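Local structure of alpha-1,2-mannosidase (2WW2) at residues 335-340 with 635-640; 341-346 with 392-397; 593-598 with 697-702; 642-645 with 651-654. The protein hydrolyses alpha-mannosidic linkages with inversion of anomeric configuration, as a member of the calcium-dependent glycoside hydrolase family 92 from a human gut bacterium. One frame throughout, in Å; residues are numbered along the deposited sequence.

Contact 1 of 4, residues 335-340 with 635-640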
loop_
_atom_site.group_PDB
_atom_site.type_symbol
_atom_site.label_atom_id
_atom_site.label_comp_id
_atom_site.label_asym_id
_atom_site.label_seq_id
_atom_site.Cartn_x
_atom_site.Cartn_y
_atom_site.Cartn_z
ATOM N N PHE A 335 3.381 31.332 6.274
ATOM C CA PHE A 335 2.903 31.859 7.568
ATOM C C PHE A 335 3.235 30.907 8.718
ATOM O O PHE A 335 3.320 31.325 9.870
ATOM C CB PHE A 335 1.387 32.123 7.553
ATOM C CG PHE A 335 0.538 30.915 7.940
ATOM C CD1 PHE A 335 0.330 30.589 9.273
ATOM C CD2 PHE A 335 -0.101 30.148 6.965
ATOM C CE1 PHE A 335 -0.471 29.485 9.630
ATOM C CE2 PHE A 335 -0.917 29.055 7.320
ATOM C CZ PHE A 335 -1.081 28.722 8.652
ATOM N N ARG A 336 3.389 29.629 8.403
ATOM C CA ARG A 336 3.467 28.576 9.424
ATOM C C ARG A 336 4.757 28.649 10.248
ATOM O O ARG A 336 4.723 28.478 11.475
ATOM C CB ARG A 336 3.292 27.165 8.793
ATOM C CG ARG A 336 1.914 26.991 8.092
ATOM C CD ARG A 336 1.793 25.801 7.127
ATOM N NE ARG A 336 0.692 26.034 6.175
ATOM C CZ ARG A 336 -0.583 25.713 6.398
ATOM N NH1 ARG A 336 -0.933 25.136 7.538
ATOM N NH2 ARG A 336 -1.516 25.978 5.482
ATOM N N ALA A 337 5.890 28.880 9.597
ATOM C CA ALA A 337 7.158 28.878 10.331
ATOM C C ALA A 337 8.181 29.880 9.800
ATOM O O ALA A 337 9.008 30.381 10.555
ATOM C CB ALA A 337 7.767 27.455 10.331
ATOM N N VAL A 338 8.159 30.138 8.496
ATOM C CA VAL A 338 9.147 31.042 7.884
ATOM C C VAL A 338 8.997 32.476 8.444
ATOM O O VAL A 338 9.948 33.074 8.959
ATOM C CB VAL A 338 9.039 31.042 6.317
ATOM C CG1 VAL A 338 9.831 32.201 5.724
ATOM C CG2 VAL A 338 9.544 29.692 5.731
ATOM N N HIS A 339 7.806 33.044 8.342
ATOM C CA HIS A 339 7.636 34.394 8.888
ATOM C C HIS A 339 7.765 34.447 10.401
ATOM O O HIS A 339 8.338 35.390 10.925
ATOM C CB HIS A 339 6.360 35.048 8.349
ATOM C CG HIS A 339 6.503 35.453 6.921
ATOM N ND1 HIS A 339 7.151 36.613 6.548
ATOM C CD2 HIS A 339 6.189 34.805 5.772
ATOM C CE1 HIS A 339 7.178 36.692 5.227
ATOM N NE2 HIS A 339 6.600 35.609 4.733
ATOM N N PRO A 340 7.247 33.426 11.115
ATOM C CA PRO A 340 7.524 33.423 12.555
ATOM C C PRO A 340 9.013 33.408 12.870
ATOM O O PRO A 340 9.438 34.056 13.828
ATOM C CB PRO A 340 6.854 32.146 13.036
ATOM C CG PRO A 340 5.604 32.046 12.094
ATOM C CD PRO A 340 6.163 32.492 10.745
ATOM N N TYR A 635 12.500 22.762 10.166
ATOM C CA TYR A 635 13.715 22.097 10.658
ATOM C C TYR A 635 14.521 23.041 11.556
ATOM O O TYR A 635 15.033 22.632 12.602
ATOM C CB TYR A 635 14.560 21.601 9.490
ATOM C CG TYR A 635 15.791 20.802 9.916
ATOM C CD1 TYR A 635 15.765 19.400 9.960
ATOM C CD2 TYR A 635 16.961 21.443 10.276
ATOM C CE1 TYR A 635 16.886 18.665 10.355
ATOM C CE2 TYR A 635 18.093 20.705 10.681
ATOM C CZ TYR A 635 18.038 19.333 10.714
ATOM O OH TYR A 635 19.142 18.618 11.080
ATOM N N VAL A 636 14.633 24.305 11.162
ATOM C CA VAL A 636 15.396 25.271 11.974
ATOM C C VAL A 636 14.792 25.410 13.368
ATOM O O VAL A 636 15.477 25.248 14.373
ATOM C CB VAL A 636 15.511 26.644 11.269
ATOM C CG1 VAL A 636 16.125 27.681 12.207
ATOM C CG2 VAL A 636 16.380 26.501 10.018
ATOM N N PHE A 637 13.510 25.717 13.428
ATOM C CA PHE A 637 12.832 25.778 14.718
ATOM C C PHE A 637 13.015 24.468 15.497
ATOM O O PHE A 637 13.437 24.483 16.646
ATOM C CB PHE A 637 11.342 26.042 14.509
ATOM C CG PHE A 637 10.974 27.499 14.552
ATOM C CD1 PHE A 637 11.144 28.235 15.722
ATOM C CD2 PHE A 637 10.450 28.132 13.428
ATOM C CE1 PHE A 637 10.805 29.594 15.767
ATOM C CE2 PHE A 637 10.116 29.482 13.455
ATOM C CZ PHE A 637 10.272 30.207 14.630
ATOM N N SER A 638 12.678 23.342 14.875
ATOM C CA SER A 638 12.699 22.062 15.595
ATOM C C SER A 638 14.082 21.721 16.145
ATOM O O SER A 638 14.198 21.215 17.270
ATOM C CB SER A 638 12.145 20.918 14.730
ATOM O OG SER A 638 10.767 21.142 14.470
ATOM N N ALA A 639 15.128 21.999 15.376
ATOM C CA ALA A 639 16.501 21.822 15.882
ATOM C C ALA A 639 16.824 22.707 17.090
ATOM O O ALA A 639 17.582 22.313 17.983
ATOM C CB ALA A 639 17.529 22.087 14.767
ATOM N N MET A 640 16.276 23.914 17.103
ATOM C CA MET A 640 16.473 24.819 18.238
ATOM C C MET A 640 15.714 24.321 19.469
ATOM O O MET A 640 16.070 24.639 20.608
ATOM C CB MET A 640 16.008 26.247 17.878
ATOM C CG MET A 640 16.914 26.973 16.859
ATOM S SD MET A 640 16.547 28.745 16.717
ATOM C CE MET A 640 14.824 28.772 16.219
#
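The ring of Phe-637 drives edge-first into the start of the helix 338-345, reaching the backbone of Ala-337 and Pro-340. Its CE2 lies 3.2 Å from Ala-337 O, which sits near the ring plane, so the weakly positive C-H rim and not the pi face meets the carbonyl oxygen. One atom further round the ring, CZ stands 3.9 Å from Pro-340 C. Two apolar touches flank this approach: Ala-337 CB is 4.2 Å from Phe-637 CD2, and Pro-340 CB is 4.2 Å from Phe-637 CE2. A chi1 of -93°, off the staggered values, swings the ring to where its edge can enter here. Each residue type suits its place. Ala-337 is the N-cap residue, and its single methyl lets the aromatic edge come close to the backbone, while Pro-340 falls in the first helical turn, where a missing N-H costs no intrahelical bond. The contact is buried packing within the catalytic domain. Leu-341 continues the same side of helix 338-345, touching Val-636, Phe-637 and Met-640; helix 281-294 packs against Tyr-635, Val-636 and Ala-639, and Phe-637 also packs on strand 642-643.

Contact 2 of 4, residues 341-346 with 392-397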
loop_
_atom_site.group_PDB
_atom_site.type_symbol
_atom_site.label_atom_id
_atom_site.label_comp_id
_atom_site.label_asym_id
_atom_site.label_seq_id
_atom_site.Cartn_x
_atom_site.Cartn_y
_atom_site.Cartn_z
ATOM N N LEU A 341 9.814 32.674 12.093
ATOM C CA LEU A 341 11.257 32.739 12.316
ATOM C C LEU A 341 11.750 34.184 12.138
ATOM O O LEU A 341 12.576 34.662 12.924
ATOM C CB LEU A 341 12.029 31.779 11.382
ATOM C CG LEU A 341 13.524 31.630 11.718
ATOM C CD1 LEU A 341 13.724 30.899 13.041
ATOM C CD2 LEU A 341 14.350 30.914 10.594
ATOM N N PHE A 342 11.268 34.882 11.106
ATOM C CA PHE A 342 11.657 36.282 10.932
ATOM C C PHE A 342 11.261 37.122 12.154
ATOM O O PHE A 342 12.059 37.917 12.648
ATOM C CB PHE A 342 11.061 36.925 9.645
ATOM C CG PHE A 342 11.436 36.221 8.359
ATOM C CD1 PHE A 342 12.630 35.491 8.248
ATOM C CD2 PHE A 342 10.597 36.300 7.246
ATOM C CE1 PHE A 342 12.966 34.842 7.041
ATOM C CE2 PHE A 342 10.920 35.643 6.050
ATOM C CZ PHE A 342 12.110 34.911 5.950
ATOM N N THR A 343 10.044 36.953 12.658
ATOM C CA THR A 343 9.617 37.801 13.780
ATOM C C THR A 343 10.538 37.632 14.971
ATOM O O THR A 343 10.641 38.532 15.798
ATOM C CB THR A 343 8.155 37.505 14.258
ATOM O OG1 THR A 343 8.084 36.169 14.763
ATOM C CG2 THR A 343 7.148 37.684 13.106
ATOM N N LEU A 344 11.198 36.477 15.073
ATOM C CA LEU A 344 12.045 36.188 16.232
ATOM C C LEU A 344 13.486 36.644 15.995
ATOM O O LEU A 344 14.040 37.429 16.767
ATOM C CB LEU A 344 12.030 34.677 16.536
ATOM C CG LEU A 344 12.888 34.187 17.718
ATOM C CD1 LEU A 344 12.523 34.947 18.995
ATOM C CD2 LEU A 344 12.741 32.661 17.913
ATOM N N LEU A 345 14.082 36.130 14.921
ATOM C CA LEU A 345 15.506 36.332 14.669
ATOM C C LEU A 345 15.839 37.463 13.678
ATOM O O LEU A 345 16.960 37.982 13.689
ATOM C CB LEU A 345 16.125 35.034 14.175
ATOM C CG LEU A 345 16.373 33.947 15.230
ATOM C CD1 LEU A 345 16.780 32.684 14.521
ATOM C CD2 LEU A 345 17.476 34.358 16.195
ATOM N N TYR A 346 14.872 37.826 12.834
ATOM C CA TYR A 346 15.064 38.846 11.802
ATOM C C TYR A 346 13.892 39.835 11.770
ATOM O O TYR A 346 13.292 40.063 10.714
ATOM C CB TYR A 346 15.258 38.172 10.431
ATOM C CG TYR A 346 16.271 37.035 10.477
ATOM C CD1 TYR A 346 17.639 37.297 10.349
ATOM C CD2 TYR A 346 15.870 35.721 10.679
ATOM C CE1 TYR A 346 18.580 36.264 10.423
ATOM C CE2 TYR A 346 16.806 34.677 10.752
ATOM C CZ TYR A 346 18.164 34.971 10.608
ATOM O OH TYR A 346 19.108 33.963 10.668
ATOM N N TRP A 392 2.267 41.560 15.047
ATOM C CA TRP A 392 1.705 42.551 15.960
ATOM C C TRP A 392 1.772 42.066 17.407
ATOM O O TRP A 392 2.089 42.844 18.319
ATOM C CB TRP A 392 0.259 42.847 15.571
ATOM C CG TRP A 392 -0.322 44.053 16.257
ATOM C CD1 TRP A 392 -0.988 44.076 17.447
ATOM C CD2 TRP A 392 -0.294 45.407 15.787
ATOM N NE1 TRP A 392 -1.382 45.359 17.746
ATOM C CE2 TRP A 392 -0.970 46.194 16.740
ATOM C CE3 TRP A 392 0.228 46.026 14.649
ATOM C CZ2 TRP A 392 -1.116 47.583 16.602
ATOM C CZ3 TRP A 392 0.077 47.405 14.506
ATOM C CH2 TRP A 392 -0.594 48.162 15.474
ATOM N N MET A 393 1.471 40.784 17.616
ATOM C CA MET A 393 1.391 40.263 18.979
ATOM C C MET A 393 2.771 40.064 19.579
ATOM O O MET A 393 2.901 39.794 20.770
ATOM C CB MET A 393 0.600 38.964 19.022
ATOM C CG MET A 393 -0.839 39.133 18.570
ATOM S SD MET A 393 -1.688 40.457 19.452
ATOM C CE MET A 393 -3.174 40.559 18.492
ATOM N N LYS A 394 3.794 40.200 18.739
ATOM C CA LYS A 394 5.172 40.090 19.152
ATOM C C LYS A 394 5.828 41.465 19.206
ATOM O O LYS A 394 7.055 41.569 19.328
ATOM C CB LYS A 394 5.941 39.183 18.177
ATOM C CG LYS A 394 5.536 37.737 18.291
ATOM C CD LYS A 394 6.094 36.877 17.162
ATOM C CE LYS A 394 5.746 35.400 17.414
ATOM N NZ LYS A 394 6.305 34.546 16.327
ATOM N N GLY A 395 5.018 42.514 19.111
ATOM C CA GLY A 395 5.521 43.877 19.275
ATOM C C GLY A 395 6.084 44.494 18.009
ATOM O O GLY A 395 6.699 45.552 18.055
ATOM N N ILE A 396 5.867 43.831 16.873
ATOM C CA ILE A 396 6.257 44.368 15.579
ATOM C C ILE A 396 5.032 45.062 15.022
ATOM O O ILE A 396 4.064 44.418 14.574
ATOM C CB ILE A 396 6.715 43.236 14.638
ATOM C CG1 ILE A 396 7.907 42.510 15.270
ATOM C CG2 ILE A 396 7.067 43.789 13.261
ATOM C CD1 ILE A 396 8.327 41.239 14.536
ATOM N N GLN A 397 5.063 46.388 15.100
ATOM C CA GLN A 397 3.877 47.194 14.871
ATOM C C GLN A 397 4.215 48.407 14.023
ATOM O O GLN A 397 4.232 49.526 14.509
ATOM C CB GLN A 397 3.259 47.601 16.221
ATOM C CG GLN A 397 2.844 46.381 17.045
ATOM C CD GLN A 397 2.220 46.729 18.386
ATOM O OE1 GLN A 397 2.183 47.894 18.789
ATOM N NE2 GLN A 397 1.690 45.713 19.076
#
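Thr-343 OG1 is held by two groups: Lys-394 NZ donates to it at 2.9 Å, and the hydroxyl itself bonds to Pro-340 O one turn back in the same helix. The threonine hydroxyl thus joins a backbone carbonyl to a buried ammonium group. Its chi1 of 64° sets OG1 between the backbone N and the carbonyl carbon, a crowded position that brings it near both partners. Lys-394 is extended beyond CG and crosses the short threonine side chain at about a right angle, with its CD 3.6 Å from Thr-343 CB. The ammonium nitrogen has two more partners, a salt bridge to Asp-390 and the hydroxyl of Tyr-652, which probably offsets the cost of burying its charge. A leucine in place of Lys-394 would probably leave the Asp-390 carboxylate without its counter-charge and Thr-343 OG1 without its donor. Lys-394 stands at the C-terminal end of helix 383-393, which closes in a Schellman motif with Gly-395, at a phi of 86°, as the C-prime residue. Glycine suits this place because a CB would be pressed against the preceding carbonyl oxygen. The motif turns the chain so that Ile-396 also faces helix 338-345, and its CD1 rests 3.7 Å from Thr-343 CB, an apolar neighbour for the carbon side of the threonine. Within the same turn, Trp-392 O accepts from Gly-395 N and, on the opposite face of its plane, from Gln-397 NE2 at 3.0 Å, while Gln-397 CG lies 3.5 Å above the centre of the Trp-392 ring.

Contact 3 of 4, residues 593-598 with 697-702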
loop_
_atom_site.group_PDB
_atom_site.type_symbol
_atom_site.label_atom_id
_atom_site.label_comp_id
_atom_site.label_asym_id
_atom_site.label_seq_id
_atom_site.Cartn_x
_atom_site.Cartn_y
_atom_site.Cartn_z
ATOM N N LEU A 593 1.558 18.412 19.019
ATOM C CA LEU A 593 0.246 18.428 19.695
ATOM C C LEU A 593 0.259 17.640 21.010
ATOM O O LEU A 593 -0.553 17.890 21.890
ATOM C CB LEU A 593 -0.872 17.950 18.759
ATOM C CG LEU A 593 -1.236 18.922 17.627
ATOM C CD1 LEU A 593 -2.217 18.280 16.617
ATOM C CD2 LEU A 593 -1.834 20.181 18.194
ATOM N N TYR A 594 1.178 16.692 21.156
ATOM C CA TYR A 594 1.279 15.984 22.434
ATOM C C TYR A 594 1.551 16.944 23.598
ATOM O O TYR A 594 1.229 16.614 24.731
ATOM C CB TYR A 594 2.362 14.933 22.418
ATOM C CG TYR A 594 2.175 13.776 21.444
ATOM C CD1 TYR A 594 1.324 12.710 21.743
ATOM C CD2 TYR A 594 2.913 13.713 20.272
ATOM C CE1 TYR A 594 1.199 11.625 20.879
ATOM C CE2 TYR A 594 2.786 12.636 19.384
ATOM C CZ TYR A 594 1.931 11.603 19.695
ATOM O OH TYR A 594 1.821 10.536 18.825
ATOM N N ASP A 595 2.141 18.106 23.311
ATOM C CA ASP A 595 2.432 19.141 24.330
ATOM C C ASP A 595 1.171 19.723 24.948
ATOM O O ASP A 595 1.223 20.317 26.032
ATOM C CB ASP A 595 3.193 20.325 23.722
ATOM C CG ASP A 595 4.699 20.086 23.574
ATOM O OD1 ASP A 595 5.248 19.128 24.149
ATOM O OD2 ASP A 595 5.355 20.912 22.890
ATOM N N TYR A 596 0.051 19.594 24.237
ATOM C CA TYR A 596 -1.218 20.221 24.622
ATOM C C TYR A 596 -2.138 19.266 25.379
ATOM O O TYR A 596 -3.156 19.678 25.952
ATOM C CB TYR A 596 -1.956 20.739 23.366
ATOM C CG TYR A 596 -1.219 21.854 22.649
ATOM C CD1 TYR A 596 -1.698 23.168 22.683
ATOM C CD2 TYR A 596 -0.042 21.596 21.956
ATOM C CE1 TYR A 596 -1.015 24.198 22.042
ATOM C CE2 TYR A 596 0.655 22.616 21.315
ATOM C CZ TYR A 596 0.159 23.916 21.364
ATOM O OH TYR A 596 0.864 24.916 20.739
ATOM N N ILE A 597 -1.796 17.980 25.360
ATOM C CA ILE A 597 -2.693 16.969 25.880
ATOM C C ILE A 597 -1.974 16.007 26.820
ATOM O O ILE A 597 -2.429 14.887 27.018
ATOM C CB ILE A 597 -3.390 16.199 24.724
ATOM C CG1 ILE A 597 -2.367 15.459 23.867
ATOM C CG2 ILE A 597 -4.134 17.162 23.839
ATOM C CD1 ILE A 597 -2.918 15.007 22.533
ATOM N N GLY A 598 -0.826 16.431 27.348
ATOM C CA GLY A 598 -0.236 15.779 28.514
ATOM C C GLY A 598 0.843 14.741 28.313
ATOM O O GLY A 598 1.233 14.067 29.266
ATOM N N THR A 697 8.447 23.604 33.955
ATOM C CA THR A 697 7.715 22.422 33.502
ATOM C C THR A 697 6.687 22.730 32.400
ATOM O O THR A 697 5.991 21.823 31.938
ATOM C CB THR A 697 6.983 21.719 34.664
ATOM O OG1 THR A 697 5.973 22.589 35.180
ATOM C CG2 THR A 697 7.962 21.353 35.803
ATOM N N ARG A 698 6.591 23.987 31.974
ATOM C CA ARG A 698 5.674 24.328 30.876
ATOM C C ARG A 698 6.160 23.729 29.560
ATOM O O ARG A 698 7.364 23.604 29.349
ATOM C CB ARG A 698 5.521 25.843 30.729
ATOM C CG ARG A 698 4.823 26.472 31.920
ATOM C CD ARG A 698 4.577 27.969 31.704
ATOM N NE ARG A 698 5.797 28.767 31.582
ATOM C CZ ARG A 698 6.460 29.314 32.603
ATOM N NH1 ARG A 698 6.051 29.127 33.864
ATOM N NH2 ARG A 698 7.547 30.046 32.370
ATOM N N ASN A 699 5.225 23.364 28.684
ATOM C CA ASN A 699 5.584 22.771 27.386
ATOM C C ASN A 699 5.688 23.814 26.283
ATOM O O ASN A 699 5.597 23.482 25.098
ATOM C CB ASN A 699 4.578 21.692 26.971
ATOM C CG ASN A 699 4.571 20.503 27.924
ATOM O OD1 ASN A 699 5.611 20.106 28.443
ATOM N ND2 ASN A 699 3.393 19.925 28.142
ATOM N N TYR A 700 5.898 25.067 26.674
ATOM C CA TYR A 700 6.042 26.165 25.719
ATOM C C TYR A 700 6.827 27.325 26.328
ATOM O O TYR A 700 6.894 27.470 27.559
ATOM C CB TYR A 700 4.665 26.663 25.260
ATOM C CG TYR A 700 3.850 27.292 26.364
ATOM C CD1 TYR A 700 3.757 28.675 26.486
ATOM C CD2 TYR A 700 3.173 26.499 27.297
ATOM C CE1 TYR A 700 3.008 29.260 27.516
ATOM C CE2 TYR A 700 2.434 27.072 28.321
ATOM C CZ TYR A 700 2.351 28.453 28.419
ATOM O OH TYR A 700 1.615 29.020 29.423
ATOM N N LEU A 701 7.422 28.132 25.455
ATOM C CA LEU A 701 8.085 29.381 25.819
ATOM C C LEU A 701 7.298 30.526 25.195
ATOM O O LEU A 701 6.793 30.385 24.082
ATOM C CB LEU A 701 9.498 29.408 25.231
ATOM C CG LEU A 701 10.585 28.538 25.859
ATOM C CD1 LEU A 701 11.841 28.553 24.985
ATOM C CD2 LEU A 701 10.911 29.017 27.264
ATOM N N THR A 702 7.197 31.657 25.885
ATOM C CA THR A 702 6.563 32.829 25.254
ATOM C C THR A 702 7.596 33.543 24.398
ATOM O O THR A 702 8.796 33.396 24.627
ATOM C CB THR A 702 6.007 33.838 26.284
ATOM O OG1 THR A 702 7.087 34.448 26.998
ATOM C CG2 THR A 702 5.068 33.136 27.274
#
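This is a buried contact of one residue on another, in which a side-chain amide bonds to a backbone carbonyl and ties the turn ahead of helix 600-613 to the chain entering the edge strand 700-702. The bond runs from Asn-699 ND2 to Asp-595 O, 3.1 Å long, with an N-H...acceptor angle of 150°. It is not perfectly aligned: the donor is tilted somewhat from the carbonyl plane, and the acceptor lies about as far out of the amide plane. Asparagine suits the position because ND2 carries two hydrogens, and the same nitrogen also bonds to Gly-725 O, so the amide bridges two backbone carbonyls.

The two side chains lie stacked as well, the carboxylate and amide planes only 19° apart. Asp-595 CG is 3.8 Å from Asn-699 CB, and Asp-595 OD1 lies 4.1 Å from Asn-699 CG. With a chi1 of -64°, Asn-699 holds its CG beside its own backbone N, which carries the amide across to the turn. At the other end of the carboxylate, Asp-595 OD2 comes to 3.4 Å from Asn-699 O, but both are acceptors and do not bond. The 3-10 turn that presents the Asp-595 carbonyl is closed by a bond from Tyr-596 N to Leu-593 O, 3.0 Å long.

Pro-600, at the start of helix 600-613, touches both Asp-595 and Asn-699. Strand 651-654 runs alongside, with Ala-653 against Asp-595 and Ile-654 in backbone hydrogen bonding with Asn-699, and Thr-702 caps the following helix 703-707.

Contact 4 of 4, residues 642-645 with 651-654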
loop_
_atom_site.group_PDB
_atom_site.type_symbol
_atom_site.label_atom_id
_atom_site.label_comp_id
_atom_site.label_asym_id
_atom_site.label_seq_id
_atom_site.Cartn_x
_atom_site.Cartn_y
_atom_site.Cartn_z
ATOM N N PHE A 642 11.963 24.294 19.699
ATOM C CA PHE A 642 10.618 24.881 19.895
ATOM C C PHE A 642 10.019 25.327 18.563
ATOM O O PHE A 642 10.750 25.526 17.599
ATOM C CB PHE A 642 10.642 26.054 20.900
ATOM C CG PHE A 642 11.683 27.102 20.597
ATOM C CD1 PHE A 642 11.405 28.152 19.720
ATOM C CD2 PHE A 642 12.940 27.035 21.186
ATOM C CE1 PHE A 642 12.365 29.103 19.426
ATOM C CE2 PHE A 642 13.919 27.990 20.897
ATOM C CZ PHE A 642 13.636 29.024 20.020
ATOM N N TYR A 643 8.692 25.447 18.507
ATOM C CA TYR A 643 8.010 25.656 17.232
ATOM C C TYR A 643 6.737 26.468 17.411
ATOM O O TYR A 643 6.011 26.264 18.385
ATOM C CB TYR A 643 7.646 24.288 16.628
ATOM C CG TYR A 643 7.059 24.349 15.247
ATOM C CD1 TYR A 643 7.880 24.393 14.120
ATOM C CD2 TYR A 643 5.681 24.351 15.054
ATOM C CE1 TYR A 643 7.346 24.431 12.829
ATOM C CE2 TYR A 643 5.138 24.398 13.756
ATOM C CZ TYR A 643 5.977 24.439 12.660
ATOM O OH TYR A 643 5.441 24.495 11.383
ATOM N N PRO A 644 6.467 27.398 16.479
ATOM C CA PRO A 644 5.282 28.270 16.529
ATOM C C PRO A 644 4.057 27.526 16.008
ATOM O O PRO A 644 3.651 27.719 14.864
ATOM C CB PRO A 644 5.656 29.420 15.572
ATOM C CG PRO A 644 6.520 28.753 14.541
ATOM C CD PRO A 644 7.372 27.768 15.375
ATOM N N VAL A 645 3.469 26.685 16.845
ATOM C CA VAL A 645 2.264 25.942 16.446
ATOM C C VAL A 645 1.136 26.857 15.940
ATOM O O VAL A 645 0.478 26.555 14.942
ATOM C CB VAL A 645 1.777 25.079 17.623
ATOM C CG1 VAL A 645 0.390 24.462 17.322
ATOM C CG2 VAL A 645 2.818 23.973 17.910
ATOM N N GLU A 651 3.692 32.283 21.298
ATOM C CA GLU A 651 4.107 31.120 22.106
ATOM C C GLU A 651 4.806 30.168 21.166
ATOM O O GLU A 651 4.389 30.035 20.012
ATOM C CB GLU A 651 2.882 30.312 22.585
ATOM C CG GLU A 651 2.313 30.698 23.888
ATOM C CD GLU A 651 1.064 29.927 24.225
ATOM O OE1 GLU A 651 0.647 28.971 23.504
ATOM O OE2 GLU A 651 0.471 30.305 25.232
ATOM N N TYR A 652 5.792 29.433 21.676
ATOM C CA TYR A 652 6.420 28.375 20.898
ATOM C C TYR A 652 6.386 27.085 21.708
ATOM O O TYR A 652 6.903 27.052 22.835
ATOM C CB TYR A 652 7.886 28.755 20.583
ATOM C CG TYR A 652 8.053 30.101 19.908
ATOM C CD1 TYR A 652 8.188 30.193 18.525
ATOM C CD2 TYR A 652 8.063 31.281 20.654
ATOM C CE1 TYR A 652 8.349 31.408 17.904
ATOM C CE2 TYR A 652 8.212 32.501 20.040
ATOM C CZ TYR A 652 8.361 32.557 18.661
ATOM O OH TYR A 652 8.503 33.773 18.051
ATOM N N ALA A 653 5.767 26.033 21.159
ATOM C CA ALA A 653 5.706 24.751 21.845
ATOM C C ALA A 653 7.090 24.109 21.856
ATOM O O ALA A 653 7.812 24.142 20.860
ATOM C CB ALA A 653 4.672 23.816 21.190
ATOM N N ILE A 654 7.451 23.536 22.996
ATOM C CA ILE A 654 8.761 22.917 23.172
ATOM C C ILE A 654 8.798 21.486 22.596
ATOM O O ILE A 654 7.885 20.675 22.816
ATOM C CB ILE A 654 9.215 23.003 24.648
ATOM C CG1 ILE A 654 9.510 24.473 24.968
ATOM C CG2 ILE A 654 10.501 22.147 24.892
ATOM C CD1 ILE A 654 9.651 24.791 26.443
#
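Phe-642 and Tyr-652 form the apolar centre of a beta hairpin made by strands 642-643 and 651-654. The edge of the Phe-642 ring is directed toward the face of Tyr-652 in an offset edge-to-face pair, with centroids 5.6 Å apart and planes at 73°. A chi1 of 51° places Phe-642 CG between its backbone N and carbonyl carbon, which brings CD1 to 3.7 Å from Tyr-652 CB. Pro-644 packs obliquely on the same tyrosine, its CB 4.0 Å from Tyr-652 CD1. Further out, Val-645 CG2 meets Ala-653 CB at 3.8 Å; the small alanine lets the valine branch close in on the strand.

Tyrosine fits its place because the ring serves this apolar cluster while OH reaches the ammonium of Lys-394. Were Tyr-652 replaced by an alanine, Phe-642 and Pro-644 would probably lose the ring they pack on and Lys-394 one of its hydrogen-bonding partners.

Beyond Tyr-643 the first strand turns off: Pro-644 is the centre of an inverse gamma turn, closed by a weak bond from Val-645 N to Tyr-643 O. That oxygen also accepts from Ala-653 N at 2.8 Å, half of the antiparallel hydrogen-bonded pair Tyr-643 with Ala-653. The other half is Tyr-643 N to Ala-653 O, also 2.8 Å, and Ala-653 O receives in addition a CA-H...O contact from Phe-642 CA at 3.1 Å.

How the contacts relate
The four contacts form one connected region of the catalytic domain. Contacts 1 and 2 use successive parts of helix 338-345, their centres about 13 Å apart. Contact 4 touches all three others: its centre is about 9 Å from that of contact 1, where Pro-644 packs on Pro-340, and about 14 Å from that of contact 2, where Lys-394 NZ lies 2.9 Å from Tyr-652 OH. Contact 3, about 8 Å from contact 4 between centres, shares its sheet: Leu-701 O is 2.8 Å from Tyr-652 N. Contact 3 touches neither contact 1 nor contact 2; in both cases the nearest atoms are about 7 Å apart. No residue of these segments is among the ligands of the modelled sodium ions.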